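Local coordinates for acetyl-CoA hydrolase/transferase family protein (Porphyromonas gingivalis, PDB 2NVV) that probably hydrolyses acetyl-CoA or transfers its CoA to another carboxylic acid, and binds zinc, at residues V262-L267 against V285-V290; F279-E284 against G297-A302. All coordinates share one frame; numbering follows the deposited sequence.

Interaction 1: V262-L267 against V285-V290; sequences VANAVL and VIQDAV
N264 and A289 lie where the two backbones come nearest, with their CA atoms 5.8 Å apart. Residues 262-267 belong to helix 261-272, while 285-290 leaves strand 285-286 and turns at Q287, the N-cap residue, into helix 288-295. This is helix-to-helix packing within an alpha/beta unit. A263 belongs to a GxGxxA sequence consistent with a Rossmann-type strand-turn-helix, and V262 closes a predicted CoA-binding run that starts at G258. The small CB of A289 lets the helices draw close, and two side chains of helix 261-272 meet it: L267 and N264. L267 extends one branch, its CD1 resting against both A289 CB at 3.6 Å and V290 CG2 at 3.8 Å, a contact that suits a branched apolar side chain. The same CD1 also lies 3.7 Å from Q287 CD, up against the amide group of the glutamine. Q287 reaches there because its CG sits between the backbone N and the carbonyl carbon (chi1 65°) and the chain then bends at chi2, folding the amide back toward helix 261-272. A263 points its methyl toward this amide and, being small, adds little bulk there. The N264 side chain slides past that of Q287 in the opposite direction, touching its CG methylene through ND2, with the two amide planes 72° apart. V290 also touches strand 299-304, at A302, whereas D288 OD1 is hydrogen-bonded to S310 OG. N264 ND2 ends 3.5 Å from A289 CB and 3.9 Å from Q287 CG.

Interaction 2: F279-E284 against G297-A302; sequences FNMYTE and GRIKFA
F279 meets I299 because its CG stands between the backbone N and the carbonyl carbon (chi1 61°), while I299 CG1 lies anti to its own carbonyl carbon. The isoleucine branch thereby comes over a face of the ring: I299 CG1 is 4.0 Å from the centroid of the F279 ring, 29° off the normal, a CH-pi contact. Selenomethionine M281, bent at chi2 and chi3, brings its SE to the edge of that ring, in its plane, and its CG lies 3.9 Å from I299 CD1. Bulky apolar residues suit this face of the sheet, where V290 and L293 of helix 288-295 pack against it. On the same face as F279 and I299, the methyl of A302 packs beside M281, CB to CB 4.2 Å. The strands run parallel, and with helix 288-295 between them in sequence they form a beta-alpha-beta crossover. F279 is gripped twice: its N donates to R298 O at 3.2 Å, and its O accepts from K300 N at 2.9 Å. The ladder resumes where M281 N donates to F301 O at 3.0 Å. F279 pairs with I299 but M281 with A302, so 299-302 carries an extra residue, a beta bulge at K300 and F301 opposite N280. K300, exposed to solvent, points its CB toward 279-284, which suits a long charged chain at the margin of the contact. The amide end of N280, through ND2, comes up to K300 CB and F301 CB, its plane 68° from the phenyl ring. Beyond the strand, E284, predicted to form the glutamyl-CoA thioester intermediate, is hydrogen-bonded through OE2 to N337 ND2.

The segments alternate along the chain: 262-267, then 279-284, 285-290 and 297-302, so the two interactions interlock, with centres about 11 Å apart. Helix 261-272 leads to strand 279-282, and helix 288-295 carries the chain on to strand 299-304, which lies beside that strand. The interactions also touch directly: V290 CG1 is 3.6 Å from I299 CD1, and L267 CD2 meets the CE of M281. Interaction 1 thus joins two helices lying over the strands paired in interaction 2. Backbone bonds from N280 and Y282 to L255 set strand 255-257, which runs into the predicted CoA-binding residues from G258, beside strand 279-282, which leads to the predicted active-site E284; both predicted sites thus follow neighbouring strands.

Interaction 1: V262-L267 against V285-V290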
# COMPACT_ATOMS: atom_id res chain seq x y z
N VAL A 262 -2.37 22.47 9.52
CA VAL A 262 -2.25 21.41 10.52
C VAL A 262 -0.79 21.03 10.61
O VAL A 262 -0.21 21.02 11.69
CB VAL A 262 -3.08 20.18 10.16
CG1 VAL A 262 -2.86 19.08 11.17
CG2 VAL A 262 -4.54 20.54 10.14
N ALA A 263 -0.20 20.73 9.45
CA ALA A 263 1.21 20.37 9.36
C ALA A 263 2.07 21.40 10.07
O ALA A 263 2.96 21.05 10.84
CB ALA A 263 1.63 20.27 7.90
N ASN A 264 1.81 22.68 9.80
CA ASN A 264 2.56 23.77 10.42
C ASN A 264 2.41 23.73 11.93
O ASN A 264 3.36 23.98 12.66
CB ASN A 264 2.07 25.11 9.90
CG ASN A 264 2.45 25.36 8.47
OD1 ASN A 264 1.88 26.22 7.81
ND2 ASN A 264 3.42 24.60 7.99
N ALA A 265 1.20 23.42 12.38
CA ALA A 265 0.92 23.35 13.81
C ALA A 265 1.65 22.16 14.42
O ALA A 265 2.23 22.26 15.51
CB ALA A 265 -0.59 23.23 14.04
N VAL A 266 1.64 21.03 13.71
CA VAL A 266 2.31 19.83 14.17
C VAL A 266 3.80 20.11 14.33
O VAL A 266 4.38 19.86 15.39
CB VAL A 266 2.08 18.65 13.20
CG1 VAL A 266 2.92 17.46 13.60
CG2 VAL A 266 0.62 18.26 13.21
N LEU A 267 4.42 20.66 13.28
CA LEU A 267 5.84 20.99 13.32
C LEU A 267 6.15 21.94 14.47
O LEU A 267 7.15 21.77 15.17
CB LEU A 267 6.27 21.62 11.99
CG LEU A 267 6.32 20.64 10.81
CD1 LEU A 267 6.44 21.39 9.51
CD2 LEU A 267 7.48 19.68 11.00
N VAL A 285 7.78 17.55 0.73
CA VAL A 285 8.09 18.97 0.56
C VAL A 285 8.49 19.68 1.86
O VAL A 285 7.83 19.57 2.90
CB VAL A 285 6.91 19.74 -0.16
CG1 VAL A 285 5.80 18.77 -0.54
CG2 VAL A 285 6.37 20.85 0.71
N ILE A 286 9.61 20.39 1.80
CA ILE A 286 10.13 21.12 2.93
C ILE A 286 9.52 22.51 2.89
O ILE A 286 9.70 23.24 1.91
CB ILE A 286 11.67 21.20 2.83
CG1 ILE A 286 12.23 19.77 2.72
CG2 ILE A 286 12.25 21.89 4.03
CD1 ILE A 286 13.67 19.70 2.30
N GLN A 287 8.78 22.87 3.94
CA GLN A 287 8.12 24.17 3.99
C GLN A 287 8.81 25.14 4.95
O GLN A 287 9.80 24.80 5.61
CB GLN A 287 6.66 24.00 4.39
CG GLN A 287 6.46 23.45 5.80
CD GLN A 287 6.31 21.93 5.83
OE1 GLN A 287 5.18 21.42 5.85
NE2 GLN A 287 7.42 21.22 5.83
N ASP A 288 8.27 26.35 5.03
CA ASP A 288 8.81 27.38 5.91
C ASP A 288 8.92 26.88 7.34
O ASP A 288 9.94 27.06 7.99
CB ASP A 288 7.93 28.63 5.89
CG ASP A 288 8.00 29.38 4.59
OD1 ASP A 288 7.29 30.39 4.44
OD2 ASP A 288 8.78 28.99 3.71
N ALA A 289 7.86 26.24 7.82
CA ALA A 289 7.83 25.72 9.19
C ALA A 289 9.04 24.87 9.54
O ALA A 289 9.54 24.93 10.66
CB ALA A 289 6.55 24.94 9.43
N VAL A 290 9.52 24.08 8.57
CA VAL A 290 10.69 23.22 8.79
C VAL A 290 11.94 24.07 8.89
O VAL A 290 12.78 23.87 9.77
CB VAL A 290 10.85 22.19 7.63
CG1 VAL A 290 12.19 21.50 7.71
CG2 VAL A 290 9.72 21.17 7.68

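Interaction 2: F279-E284 against G297-A302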
# COMPACT_ATOMS: atom_id res chain seq x y z
N PHE A 279 15.17 16.47 15.64
CA PHE A 279 14.87 15.45 14.66
C PHE A 279 15.16 15.81 13.21
O PHE A 279 15.44 16.95 12.87
CB PHE A 279 13.39 15.06 14.82
CG PHE A 279 12.42 16.21 14.61
CD1 PHE A 279 11.83 16.43 13.35
CD2 PHE A 279 12.09 17.07 15.66
CE1 PHE A 279 10.94 17.48 13.15
CE2 PHE A 279 11.19 18.12 15.46
CZ PHE A 279 10.62 18.33 14.21
N ASN A 280 15.10 14.79 12.36
CA ASN A 280 15.35 14.97 10.94
C ASN A 280 14.05 14.72 10.19
O ASN A 280 13.16 14.04 10.69
CB ASN A 280 16.40 13.98 10.45
CG ASN A 280 17.74 14.13 11.16
OD1 ASN A 280 18.18 13.23 11.88
ND2 ASN A 280 18.39 15.28 10.97
N MSE A 281 13.96 15.28 8.99
CA MSE A 281 12.78 15.11 8.15
C MSE A 281 13.16 14.24 6.97
O MSE A 281 14.28 14.31 6.46
CB MSE A 281 12.30 16.45 7.57
CG MSE A 281 11.93 17.52 8.58
SE MSE A 281 10.36 17.04 9.56
CE MSE A 281 9.02 17.23 8.14
N TYR A 282 12.22 13.40 6.55
CA TYR A 282 12.40 12.59 5.36
C TYR A 282 11.01 12.72 4.75
O TYR A 282 10.24 11.76 4.70
CB TYR A 282 12.72 11.12 5.69
CG TYR A 282 13.27 10.41 4.47
CD1 TYR A 282 14.59 10.60 4.06
CD2 TYR A 282 12.45 9.63 3.65
CE1 TYR A 282 15.08 10.05 2.89
CE2 TYR A 282 12.93 9.08 2.48
CZ TYR A 282 14.24 9.29 2.10
OH TYR A 282 14.71 8.76 0.91
N THR A 283 10.69 13.94 4.33
CA THR A 283 9.39 14.28 3.74
C THR A 283 9.37 14.39 2.22
O THR A 283 10.29 13.97 1.53
CB THR A 283 8.85 15.64 4.26
OG1 THR A 283 9.94 16.56 4.38
CG2 THR A 283 8.16 15.50 5.57
N GLU A 284 8.27 14.95 1.74
CA GLU A 284 8.07 15.19 0.33
C GLU A 284 8.48 16.62 0.08
O GLU A 284 9.41 16.88 -0.68
CB GLU A 284 6.61 15.04 -0.05
CG GLU A 284 6.18 13.63 -0.35
CD GLU A 284 4.68 13.52 -0.54
OE1 GLU A 284 3.94 13.62 0.46
OE2 GLU A 284 4.25 13.36 -1.69
N GLY A 297 17.86 24.94 15.52
CA GLY A 297 18.51 23.67 15.83
C GLY A 297 17.51 22.59 16.21
O GLY A 297 17.88 21.49 16.62
N ARG A 298 16.23 22.91 16.06
CA ARG A 298 15.16 22.00 16.38
C ARG A 298 15.11 20.84 15.38
O ARG A 298 14.85 19.70 15.74
CB ARG A 298 13.84 22.77 16.39
CG ARG A 298 12.61 21.93 16.56
CD ARG A 298 12.75 20.91 17.69
NE ARG A 298 13.07 21.49 19.01
CZ ARG A 298 13.07 20.78 20.12
NH1 ARG A 298 12.78 19.49 20.07
NH2 ARG A 298 13.38 21.35 21.28
N ILE A 299 15.34 21.15 14.11
CA ILE A 299 15.39 20.14 13.06
C ILE A 299 16.86 20.13 12.61
O ILE A 299 17.42 21.16 12.25
CB ILE A 299 14.46 20.49 11.86
CG1 ILE A 299 13.01 20.20 12.23
CG2 ILE A 299 14.85 19.68 10.63
CD1 ILE A 299 12.03 20.44 11.11
N LYS A 300 17.47 18.95 12.66
CA LYS A 300 18.86 18.78 12.31
C LYS A 300 19.16 18.69 10.82
O LYS A 300 20.21 19.12 10.36
CB LYS A 300 19.40 17.54 13.00
CG LYS A 300 19.49 17.68 14.48
CD LYS A 300 19.26 16.37 15.19
CE LYS A 300 20.27 15.32 14.82
NZ LYS A 300 20.00 14.06 15.57
N PHE A 301 18.22 18.14 10.06
CA PHE A 301 18.41 17.94 8.63
C PHE A 301 17.06 17.72 7.97
O PHE A 301 16.08 17.34 8.62
CB PHE A 301 19.29 16.69 8.44
CG PHE A 301 19.53 16.34 7.01
CD1 PHE A 301 20.53 16.96 6.28
CD2 PHE A 301 18.73 15.39 6.37
CE1 PHE A 301 20.73 16.65 4.93
CE2 PHE A 301 18.92 15.08 5.03
CZ PHE A 301 19.92 15.71 4.31
N ALA A 302 16.98 17.99 6.68
CA ALA A 302 15.74 17.79 5.97
C ALA A 302 15.93 17.16 4.59
O ALA A 302 16.62 17.70 3.74
CB ALA A 302 15.00 19.09 5.83